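Local structure of uncharacterized ACR, COG1565 superfamily (Burkholderia thailandensis, 4F3N) at residues P221-W232 with A266-A277; D298-Y307 with I337-A345. The protein is of unknown function but probably acts as an S-adenosyl-L-methionine-dependent methyltransferase, perhaps one that symmetrically dimethylates protein arginines. All coordinates share one frame; numbering follows the deposited sequence.

Interaction 1: residues P221-W232 with A266-A277; sequences PVRLVAKQARGW and ADEGYVTETHDA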
loop_
_atom_site.group_PDB
_atom_site.type_symbol
_atom_site.label_atom_id
_atom_site.label_comp_id
_atom_site.label_asym_id
_atom_site.label_seq_id
_atom_site.Cartn_x
_atom_site.Cartn_y
_atom_site.Cartn_z
ATOM N N PRO A 221 -6.904 2.555 -6.459
ATOM C CA PRO A 221 -8.329 2.322 -6.663
ATOM C C PRO A 221 -8.650 0.878 -6.976
ATOM O O PRO A 221 -7.928 0.219 -7.735
ATOM C CB PRO A 221 -8.634 3.224 -7.876
ATOM C CG PRO A 221 -7.690 4.337 -7.758
ATOM C CD PRO A 221 -6.438 3.757 -7.173
ATOM N N VAL A 222 -9.737 0.387 -6.396
ATOM C CA VAL A 222 -10.214 -0.966 -6.688
ATOM C C VAL A 222 -11.577 -0.884 -7.368
ATOM O O VAL A 222 -12.284 0.120 -7.220
ATOM C CB VAL A 222 -10.330 -1.848 -5.431
ATOM C CG1 VAL A 222 -8.950 -2.037 -4.777
ATOM C CG2 VAL A 222 -11.352 -1.285 -4.396
ATOM N N ARG A 223 -11.917 -1.921 -8.136
ATOM C CA ARG A 223 -13.291 -2.070 -8.602
ATOM C C ARG A 223 -13.964 -3.077 -7.671
ATOM O O ARG A 223 -13.306 -3.902 -7.048
ATOM C CB ARG A 223 -13.312 -2.464 -10.082
ATOM C CG ARG A 223 -12.982 -1.283 -10.984
ATOM C CD ARG A 223 -12.674 -1.655 -12.440
ATOM N NE ARG A 223 -13.828 -1.529 -13.307
ATOM C CZ ARG A 223 -13.984 -0.612 -14.276
ATOM N NH1 ARG A 223 -13.045 0.293 -14.545
ATOM N NH2 ARG A 223 -15.089 -0.606 -15.003
ATOM N N LEU A 224 -15.273 -2.996 -7.551
ATOM C CA LEU A 224 -16.021 -3.945 -6.773
ATOM C C LEU A 224 -16.810 -4.856 -7.695
ATOM O O LEU A 224 -17.353 -4.440 -8.727
ATOM C CB LEU A 224 -16.957 -3.206 -5.836
ATOM C CG LEU A 224 -16.265 -2.261 -4.829
ATOM C CD1 LEU A 224 -17.246 -1.449 -3.985
ATOM C CD2 LEU A 224 -15.365 -3.067 -3.902
ATOM N N VAL A 225 -16.887 -6.117 -7.312
ATOM C CA VAL A 225 -17.608 -7.083 -8.126
ATOM C C VAL A 225 -18.534 -7.870 -7.224
ATOM O O VAL A 225 -18.199 -8.125 -6.057
ATOM C CB VAL A 225 -16.643 -8.005 -8.887
ATOM C CG1 VAL A 225 -15.813 -7.191 -9.885
ATOM C CG2 VAL A 225 -15.721 -8.835 -7.947
ATOM N N ALA A 226 -19.710 -8.220 -7.738
ATOM C CA ALA A 226 -20.723 -8.881 -6.926
ATOM C C ALA A 226 -21.250 -10.089 -7.676
ATOM O O ALA A 226 -21.520 -10.014 -8.872
ATOM C CB ALA A 226 -21.889 -7.925 -6.622
ATOM N N LYS A 227 -21.450 -11.169 -6.948
ATOM C CA LYS A 227 -21.959 -12.425 -7.532
ATOM C C LYS A 227 -23.456 -12.451 -7.481
ATOM O O LYS A 227 -24.040 -12.552 -6.400
ATOM C CB LYS A 227 -21.419 -13.628 -6.768
ATOM C CG LYS A 227 -21.878 -14.973 -7.365
ATOM C CD LYS A 227 -21.197 -15.280 -8.682
ATOM C CE LYS A 227 -21.665 -16.608 -9.303
ATOM N NZ LYS A 227 -21.449 -17.757 -8.396
ATOM N N GLN A 228 -24.075 -12.330 -8.650
ATOM C CA GLN A 228 -25.518 -12.454 -8.837
ATOM C C GLN A 228 -25.832 -13.866 -9.322
ATOM O O GLN A 228 -24.915 -14.599 -9.786
ATOM C CB GLN A 228 -26.024 -11.452 -9.887
ATOM C CG GLN A 228 -26.067 -10.007 -9.419
ATOM C CD GLN A 228 -26.695 -9.067 -10.435
ATOM O OE1 GLN A 228 -26.712 -9.342 -11.645
ATOM N NE2 GLN A 228 -27.226 -7.952 -9.948
ATOM N N ALA A 229 -27.101 -14.250 -9.245
ATOM C CA ALA A 229 -27.564 -15.511 -9.812
ATOM C C ALA A 229 -27.094 -15.640 -11.253
ATOM O O ALA A 229 -26.531 -16.672 -11.641
ATOM C CB ALA A 229 -29.080 -15.576 -9.752
ATOM N N ARG A 230 -27.315 -14.568 -12.028
ATOM C CA ARG A 230 -26.973 -14.535 -13.453
ATOM C C ARG A 230 -25.478 -14.556 -13.727
ATOM O O ARG A 230 -25.074 -14.612 -14.892
ATOM C CB ARG A 230 -27.579 -13.293 -14.118
ATOM N N GLY A 231 -24.661 -14.487 -12.668
ATOM C CA GLY A 231 -23.218 -14.462 -12.772
ATOM C C GLY A 231 -22.657 -13.188 -12.140
ATOM O O GLY A 231 -23.419 -12.351 -11.594
ATOM N N TRP A 232 -21.335 -13.042 -12.238
ATOM C CA TRP A 232 -20.645 -11.852 -11.700
ATOM C C TRP A 232 -21.050 -10.609 -12.408
ATOM O O TRP A 232 -21.329 -10.634 -13.597
ATOM C CB TRP A 232 -19.158 -12.012 -11.808
ATOM C CG TRP A 232 -18.608 -13.027 -10.858
ATOM C CD1 TRP A 232 -18.311 -14.356 -11.114
ATOM C CD2 TRP A 232 -18.280 -12.813 -9.452
ATOM N NE1 TRP A 232 -17.806 -14.975 -9.989
ATOM C CE2 TRP A 232 -17.777 -14.099 -8.947
ATOM C CE3 TRP A 232 -18.366 -11.727 -8.578
ATOM C CZ2 TRP A 232 -17.360 -14.251 -7.632
ATOM C CZ3 TRP A 232 -17.940 -11.902 -7.263
ATOM C CH2 TRP A 232 -17.458 -13.130 -6.801
ATOM N N ALA A 266 -17.550 -18.675 -4.878
ATOM C CA ALA A 266 -18.441 -17.686 -4.287
ATOM C C ALA A 266 -19.886 -18.096 -4.455
ATOM O O ALA A 266 -20.323 -18.399 -5.559
ATOM C CB ALA A 266 -18.224 -16.321 -4.925
ATOM N N ASP A 267 -20.618 -18.049 -3.356
ATOM C CA ASP A 267 -22.064 -18.131 -3.397
ATOM C C ASP A 267 -22.665 -16.786 -3.801
ATOM O O ASP A 267 -22.037 -15.726 -3.680
ATOM C CB ASP A 267 -22.615 -18.531 -2.034
ATOM C CG ASP A 267 -22.437 -19.998 -1.748
ATOM O OD1 ASP A 267 -21.790 -20.699 -2.560
ATOM O OD2 ASP A 267 -22.959 -20.452 -0.712
ATOM N N GLU A 268 -23.893 -16.853 -4.292
ATOM C CA GLU A 268 -24.664 -15.679 -4.623
ATOM C C GLU A 268 -24.576 -14.717 -3.453
ATOM O O GLU A 268 -24.665 -15.137 -2.317
ATOM C CB GLU A 268 -26.130 -16.072 -4.850
ATOM C CG GLU A 268 -26.950 -15.034 -5.617
ATOM C CD GLU A 268 -27.463 -13.902 -4.737
ATOM O OE1 GLU A 268 -27.648 -14.117 -3.519
ATOM O OE2 GLU A 268 -27.674 -12.784 -5.263
ATOM N N GLY A 269 -24.375 -13.439 -3.754
ATOM C CA GLY A 269 -24.321 -12.367 -2.748
ATOM C C GLY A 269 -22.935 -11.911 -2.358
ATOM O O GLY A 269 -22.796 -10.835 -1.804
ATOM N N TYR A 270 -21.935 -12.734 -2.648
ATOM C CA TYR A 270 -20.514 -12.412 -2.447
ATOM C C TYR A 270 -20.159 -11.100 -3.109
ATOM O O TYR A 270 -20.530 -10.842 -4.254
ATOM C CB TYR A 270 -19.681 -13.530 -3.050
ATOM C CG TYR A 270 -18.290 -13.679 -2.532
ATOM C CD1 TYR A 270 -17.977 -14.686 -1.639
ATOM C CD2 TYR A 270 -17.264 -12.849 -2.967
ATOM C CE1 TYR A 270 -16.690 -14.876 -1.191
ATOM C CE2 TYR A 270 -15.973 -13.037 -2.501
ATOM C CZ TYR A 270 -15.697 -14.049 -1.610
ATOM O OH TYR A 270 -14.406 -14.249 -1.113
ATOM N N VAL A 271 -19.417 -10.276 -2.382
ATOM C CA VAL A 271 -18.990 -8.982 -2.888
ATOM C C VAL A 271 -17.514 -8.868 -2.551
ATOM O O VAL A 271 -17.114 -9.208 -1.458
ATOM C CB VAL A 271 -19.804 -7.807 -2.300
ATOM C CG1 VAL A 271 -19.311 -6.466 -2.887
ATOM C CG2 VAL A 271 -21.279 -7.962 -2.650
ATOM N N THR A 272 -16.696 -8.460 -3.521
ATOM C CA THR A 272 -15.258 -8.405 -3.304
ATOM C C THR A 272 -14.618 -7.390 -4.247
ATOM O O THR A 272 -15.302 -6.708 -5.031
ATOM C CB THR A 272 -14.625 -9.812 -3.432
ATOM O OG1 THR A 272 -13.316 -9.790 -2.851
ATOM C CG2 THR A 272 -14.599 -10.295 -4.941
ATOM N N GLU A 273 -13.300 -7.279 -4.171
ATOM C CA GLU A 273 -12.562 -6.252 -4.900
ATOM C C GLU A 273 -11.691 -6.898 -5.930
ATOM O O GLU A 273 -11.168 -7.998 -5.694
ATOM C CB GLU A 273 -11.617 -5.487 -3.964
ATOM C CG GLU A 273 -12.258 -4.808 -2.793
ATOM C CD GLU A 273 -12.574 -5.770 -1.670
ATOM O OE1 GLU A 273 -11.809 -6.753 -1.506
ATOM O OE2 GLU A 273 -13.582 -5.561 -0.962
ATOM N N THR A 274 -11.546 -6.219 -7.074
ATOM C CA THR A 274 -10.452 -6.438 -7.986
ATOM C C THR A 274 -9.447 -5.255 -7.936
ATOM O O THR A 274 -9.792 -4.124 -7.555
ATOM C CB THR A 274 -10.918 -6.717 -9.430
ATOM O OG1 THR A 274 -11.550 -5.556 -9.968
ATOM C CG2 THR A 274 -11.923 -7.890 -9.452
ATOM N N HIS A 275 -8.208 -5.564 -8.319
ATOM C CA HIS A 275 -7.037 -4.693 -8.114
ATOM C C HIS A 275 -6.299 -4.343 -9.372
ATOM O O HIS A 275 -5.058 -4.378 -9.408
ATOM C CB HIS A 275 -6.076 -5.339 -7.111
ATOM C CG HIS A 275 -6.765 -5.824 -5.878
ATOM N ND1 HIS A 275 -7.315 -7.035 -5.818
ATOM C CD2 HIS A 275 -6.935 -5.245 -4.654
ATOM C CE1 HIS A 275 -7.859 -7.204 -4.616
ATOM N NE2 HIS A 275 -7.636 -6.103 -3.904
ATOM N N ASP A 276 -7.040 -4.005 -10.436
ATOM C CA ASP A 276 -6.414 -3.673 -11.736
ATOM C C ASP A 276 -5.365 -2.556 -11.590
ATOM O O ASP A 276 -4.299 -2.634 -12.229
ATOM C CB ASP A 276 -7.438 -3.282 -12.813
ATOM C CG ASP A 276 -8.344 -4.438 -13.231
ATOM O OD1 ASP A 276 -7.884 -5.569 -13.335
ATOM O OD2 ASP A 276 -9.523 -4.208 -13.493
ATOM N N ALA A 277 -5.640 -1.536 -10.770
ATOM C CA ALA A 277 -4.735 -0.386 -10.688
ATOM C C ALA A 277 -3.425 -0.783 -10.037
ATOM O O ALA A 277 -2.356 -0.364 -10.465
ATOM C CB ALA A 277 -5.361 0.782 -9.940
HETATM O O HOH W 1 -8.535 -1.016 -10.094
HETATM O O HOH W 2 -28.946 -12.420 -7.864
#
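Trp232 presents the rim of its six-membered ring to Ala266 and Tyr270: CZ2 lies 3.5 Å from Ala266 CB, which approaches obliquely, and CH2 lies 3.8 Å from Tyr270 CD2, close to the indole plane. One indole face carries Lys227 CD, while Val225 O and Ala226 N sit at the ring edge in its plane. The Tyr270 ring has Thr272 CG2 at its own edge, and its hydroxyl bonds to the backbone of His308. Lys227 sets out with CG anti to its backbone N (chi1 -178°), then bends at chi2 and chi4, which brings NZ to within 3.1 Å of Ala266 O in a weak hydrogen bond. Farther along, Val225 and Thr272 lie side by side with their CG2 methyls 3.5 Å apart, and the Thr274 side chain crosses that of Val225 at about a right angle, CG2 meeting CG1. On the opposite face of the sheet, Leu224 CD2 packs against Glu273 CG, joined by CG2 of neighbouring Val222; the Glu273 carboxylate is held by Tyr306, Thr315 and Leu316. Paired backbone bonds join Arg223 with Thr274 and Val225 with Thr272; Val225 N to Thr272 O is 2.8 Å. Lys227 O then receives Gly269 N at 2.8 Å, nearly straight at 174°. Water links each end, bridging Pro221 O to Ala277 N and Ala229 N to the Glu268 carboxylate. Strand 271-274 thus lies antiparallel along strand 223-228, whose opposite edge pairs with strand 231-239 through the type I turn Gln228-Gly231: a beta hairpin extended by a third strand in a five-stranded antiparallel sheet.

Interaction 2: residues D298-Y307 with I337-A345; sequences DYGFPSHEYY and ITAHVEFSA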
loop_
_atom_site.group_PDB
_atom_site.type_symbol
_atom_site.label_atom_id
_atom_site.label_comp_id
_atom_site.label_asym_id
_atom_site.label_seq_id
_atom_site.Cartn_x
_atom_site.Cartn_y
_atom_site.Cartn_z
ATOM N N ASP A 298 2.513 -4.713 2.710
ATOM C CA ASP A 298 1.093 -4.383 2.819
ATOM C C ASP A 298 0.312 -5.513 3.431
ATOM O O ASP A 298 0.753 -6.671 3.485
ATOM C CB ASP A 298 0.527 -4.035 1.434
ATOM C CG ASP A 298 -0.300 -2.783 1.404
ATOM O OD1 ASP A 298 -1.082 -2.523 2.372
ATOM O OD2 ASP A 298 -0.175 -2.031 0.404
ATOM N N TYR A 299 -0.881 -5.163 3.881
ATOM C CA TYR A 299 -1.821 -6.159 4.378
ATOM C C TYR A 299 -2.607 -6.814 3.256
ATOM O O TYR A 299 -3.040 -6.173 2.276
ATOM C CB TYR A 299 -2.723 -5.536 5.430
ATOM C CG TYR A 299 -3.303 -4.161 5.088
ATOM C CD1 TYR A 299 -2.643 -2.974 5.467
ATOM C CD2 TYR A 299 -4.498 -4.043 4.404
ATOM C CE1 TYR A 299 -3.183 -1.727 5.198
ATOM C CE2 TYR A 299 -5.036 -2.774 4.101
ATOM C CZ TYR A 299 -4.375 -1.635 4.510
ATOM O OH TYR A 299 -4.892 -0.391 4.218
ATOM N N GLY A 300 -2.725 -8.113 3.351
ATOM C CA GLY A 300 -3.413 -8.905 2.341
ATOM C C GLY A 300 -3.029 -10.366 2.327
ATOM O O GLY A 300 -2.475 -10.866 3.313
ATOM N N PHE A 301 -3.378 -11.070 1.246
ATOM C CA PHE A 301 -3.310 -12.527 1.241
ATOM C C PHE A 301 -3.154 -13.000 -0.187
ATOM O O PHE A 301 -3.492 -12.284 -1.131
ATOM C CB PHE A 301 -4.619 -13.201 1.795
ATOM C CG PHE A 301 -5.289 -12.484 2.949
ATOM C CD1 PHE A 301 -4.931 -12.771 4.246
ATOM C CD2 PHE A 301 -6.345 -11.600 2.735
ATOM C CE1 PHE A 301 -5.524 -12.120 5.310
ATOM C CE2 PHE A 301 -6.949 -10.926 3.800
ATOM C CZ PHE A 301 -6.544 -11.206 5.094
ATOM N N PRO A 302 -2.659 -14.210 -0.375
ATOM C CA PRO A 302 -2.743 -14.824 -1.693
ATOM C C PRO A 302 -4.194 -15.094 -2.088
ATOM O O PRO A 302 -5.084 -15.008 -1.269
ATOM C CB PRO A 302 -2.022 -16.140 -1.515
ATOM C CG PRO A 302 -1.267 -16.007 -0.200
ATOM C CD PRO A 302 -2.085 -15.105 0.635
ATOM N N SER A 303 -4.392 -15.440 -3.337
ATOM C CA SER A 303 -5.735 -15.405 -3.916
ATOM C C SER A 303 -6.702 -16.376 -3.229
ATOM O O SER A 303 -7.862 -16.013 -3.004
ATOM C CB SER A 303 -5.708 -15.658 -5.420
ATOM O OG SER A 303 -5.057 -16.887 -5.718
ATOM N N HIS A 304 -6.239 -17.597 -2.908
ATOM C CA HIS A 304 -7.099 -18.632 -2.284
ATOM C C HIS A 304 -7.721 -18.147 -1.001
ATOM O O HIS A 304 -8.914 -18.379 -0.716
ATOM C CB HIS A 304 -6.273 -19.893 -2.014
ATOM N N GLU A 305 -6.919 -17.446 -0.216
ATOM C CA GLU A 305 -7.351 -16.866 1.020
ATOM C C GLU A 305 -8.101 -15.553 0.843
ATOM O O GLU A 305 -9.049 -15.223 1.594
ATOM C CB GLU A 305 -6.116 -16.657 1.867
ATOM C CG GLU A 305 -6.364 -16.104 3.245
ATOM C CD GLU A 305 -5.186 -16.359 4.173
ATOM O OE1 GLU A 305 -4.128 -16.855 3.693
ATOM O OE2 GLU A 305 -5.328 -16.065 5.380
ATOM N N TYR A 306 -7.628 -14.747 -0.096
ATOM C CA TYR A 306 -8.281 -13.453 -0.350
ATOM C C TYR A 306 -9.751 -13.687 -0.743
ATOM O O TYR A 306 -10.644 -13.034 -0.219
ATOM C CB TYR A 306 -7.560 -12.676 -1.455
ATOM C CG TYR A 306 -8.016 -11.234 -1.554
ATOM C CD1 TYR A 306 -9.213 -10.897 -2.144
ATOM C CD2 TYR A 306 -7.239 -10.216 -1.041
ATOM C CE1 TYR A 306 -9.656 -9.580 -2.204
ATOM C CE2 TYR A 306 -7.646 -8.898 -1.130
ATOM C CZ TYR A 306 -8.857 -8.592 -1.693
ATOM O OH TYR A 306 -9.254 -7.292 -1.753
ATOM N N TYR A 307 -9.959 -14.627 -1.647
ATOM C CA TYR A 307 -11.290 -14.926 -2.219
ATOM C C TYR A 307 -11.872 -16.186 -1.601
ATOM O O TYR A 307 -12.599 -16.932 -2.245
ATOM C CB TYR A 307 -11.189 -15.029 -3.737
ATOM C CG TYR A 307 -10.784 -13.737 -4.416
ATOM C CD1 TYR A 307 -11.571 -12.603 -4.323
ATOM C CD2 TYR A 307 -9.633 -13.657 -5.172
ATOM C CE1 TYR A 307 -11.197 -11.430 -4.959
ATOM C CE2 TYR A 307 -9.265 -12.499 -5.806
ATOM C CZ TYR A 307 -10.054 -11.369 -5.699
ATOM O OH TYR A 307 -9.666 -10.187 -6.306
ATOM N N ILE A 337 -9.997 5.249 2.299
ATOM C CA ILE A 337 -10.666 4.059 1.785
ATOM C C ILE A 337 -9.543 3.124 1.332
ATOM O O ILE A 337 -8.671 3.542 0.555
ATOM C CB ILE A 337 -11.589 4.336 0.564
ATOM C CG1 ILE A 337 -12.652 5.426 0.893
ATOM C CG2 ILE A 337 -12.267 3.019 0.148
ATOM C CD1 ILE A 337 -13.448 5.934 -0.312
ATOM N N THR A 338 -9.494 1.900 1.861
ATOM C CA THR A 338 -8.428 0.976 1.475
ATOM C C THR A 338 -9.035 -0.385 1.201
ATOM O O THR A 338 -10.133 -0.679 1.590
ATOM C CB THR A 338 -7.343 0.787 2.586
ATOM O OG1 THR A 338 -7.952 0.258 3.768
ATOM C CG2 THR A 338 -6.657 2.095 2.918
ATOM N N ALA A 339 -8.290 -1.218 0.512
ATOM C CA ALA A 339 -8.648 -2.608 0.363
ATOM C C ALA A 339 -7.389 -3.386 0.656
ATOM O O ALA A 339 -6.312 -2.880 0.455
ATOM C CB ALA A 339 -9.080 -2.906 -1.052
ATOM N N HIS A 340 -7.513 -4.616 1.104
ATOM C CA HIS A 340 -6.326 -5.468 1.269
ATOM C C HIS A 340 -5.756 -5.817 -0.078
ATOM O O HIS A 340 -6.414 -5.662 -1.111
ATOM C CB HIS A 340 -6.713 -6.730 1.995
ATOM C CG HIS A 340 -6.974 -6.556 3.466
ATOM N ND1 HIS A 340 -7.618 -5.457 4.012
ATOM C CD2 HIS A 340 -6.679 -7.397 4.523
ATOM C CE1 HIS A 340 -7.681 -5.608 5.347
ATOM N NE2 HIS A 340 -7.124 -6.795 5.663
ATOM N N VAL A 341 -4.510 -6.262 -0.106
ATOM C CA VAL A 341 -3.845 -6.595 -1.312
ATOM C C VAL A 341 -3.979 -8.073 -1.623
ATOM O O VAL A 341 -3.872 -8.933 -0.726
ATOM C CB VAL A 341 -2.352 -6.187 -1.180
ATOM C CG1 VAL A 341 -1.533 -6.675 -2.356
ATOM C CG2 VAL A 341 -2.264 -4.688 -0.989
ATOM N N GLU A 342 -4.180 -8.380 -2.901
ATOM C CA GLU A 342 -4.303 -9.769 -3.353
ATOM C C GLU A 342 -2.976 -10.143 -3.982
ATOM O O GLU A 342 -2.657 -9.741 -5.110
ATOM C CB GLU A 342 -5.513 -9.901 -4.281
ATOM C CG GLU A 342 -5.923 -11.340 -4.529
ATOM C CD GLU A 342 -5.125 -11.963 -5.624
ATOM O OE1 GLU A 342 -5.541 -11.815 -6.781
ATOM O OE2 GLU A 342 -4.092 -12.583 -5.335
ATOM N N PHE A 343 -2.143 -10.845 -3.203
ATOM C CA PHE A 343 -0.729 -11.005 -3.552
ATOM C C PHE A 343 -0.435 -11.939 -4.718
ATOM O O PHE A 343 0.644 -11.826 -5.313
ATOM C CB PHE A 343 0.108 -11.378 -2.318
ATOM C CG PHE A 343 0.402 -10.218 -1.433
ATOM C CD1 PHE A 343 1.413 -9.340 -1.746
ATOM C CD2 PHE A 343 -0.340 -9.978 -0.310
ATOM C CE1 PHE A 343 1.674 -8.258 -0.947
ATOM C CE2 PHE A 343 -0.087 -8.927 0.527
ATOM C CZ PHE A 343 0.947 -8.034 0.204
ATOM N N SER A 344 -1.355 -12.842 -5.072
ATOM C CA SER A 344 -1.123 -13.717 -6.236
ATOM C C SER A 344 -1.108 -12.914 -7.543
ATOM O O SER A 344 -0.221 -13.079 -8.370
ATOM C CB SER A 344 -2.170 -14.832 -6.303
ATOM O OG SER A 344 -2.129 -15.590 -5.109
ATOM N N ALA A 345 -2.060 -12.023 -7.681
ATOM C CA ALA A 345 -2.133 -11.111 -8.808
ATOM C C ALA A 345 -0.923 -10.177 -8.831
ATOM O O ALA A 345 -0.420 -9.884 -9.911
ATOM C CB ALA A 345 -3.404 -10.299 -8.739
#
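Tyr299 turns the CD2 edge of its ring onto one face of the His340 imidazole, an edge-to-face pair with planes at 69° and Tyr299 CD2 3.4 Å from His340 ND1. Its chi1 of 45° sets the ring between its own backbone N and carbonyl carbon, and the hydroxyl reaches Thr338 OG1 at a long 3.2 Å. Phe301 meets the same histidine differently: the two planes are nearly parallel but slid apart, and Phe301 CE2 lies 3.6 Å from His340 CD2. Arg311 adds a cation-pi contact to Phe301. Tyr306 takes Glu342 CB over one ring face, a CH-pi contact, and has the carbonyls of His340 and Val341 at its edge. Tyr307 crosses the Glu342 chain at about a right angle, its CE2 3.8 Å from Glu342 CG. Glu342 bends at chi2 so that OE2 caps helix 343-352, accepting from Ala345 N at 3.2 Å and more weakly from Ser344 N. Ser344 OG in turn accepts Ser303 N at 2.9 Å, tying the starts of two helices together, and is also bonded to Leu432 O. Phe343 lays one face on Val341 CG1 and points its edge at the backbone of Asp298 to Phe301. Val341 N bonds Tyr299 O, Phe301 N bonds Val341 O at 2.9 Å, and Phe343 N bonds Phe301 O. Gly300 CA lies 3.1 Å from Val341 O, a CA-H...O contact. Strand 300-301 thus edges a four-stranded mixed sheet, parallel to strand 336-342, each leading into a helix, and the aromatic cluster of Tyr299, Phe301 and His340 adjoins Thr113 of the S-adenosyl-L-homocysteine site.

In the fold
Interaction 1 and interaction 2 have centres about 14 Å apart and meet where Glu273 and His275 face Tyr306 and Tyr307. Tyr306 OH lies 2.6 Å from Glu273 OE1, and Tyr307 OH lies 2.7 Å from Glu273 O, both probable hydrogen bonds, so strand 271-274 is tied to helix 303-306. The ring of His275 also meets that of Tyr306, with planes at about 85°. Interaction 2 is nearer the cofactor site: side chains of Tyr299 and Thr113 are about 4 Å apart, and those of Asp298 and Asn214 about 7 Å. Thr113 and Asn214 bind S-adenosyl-L-homocysteine, which is absent from this chain; interaction 1 lies away from them.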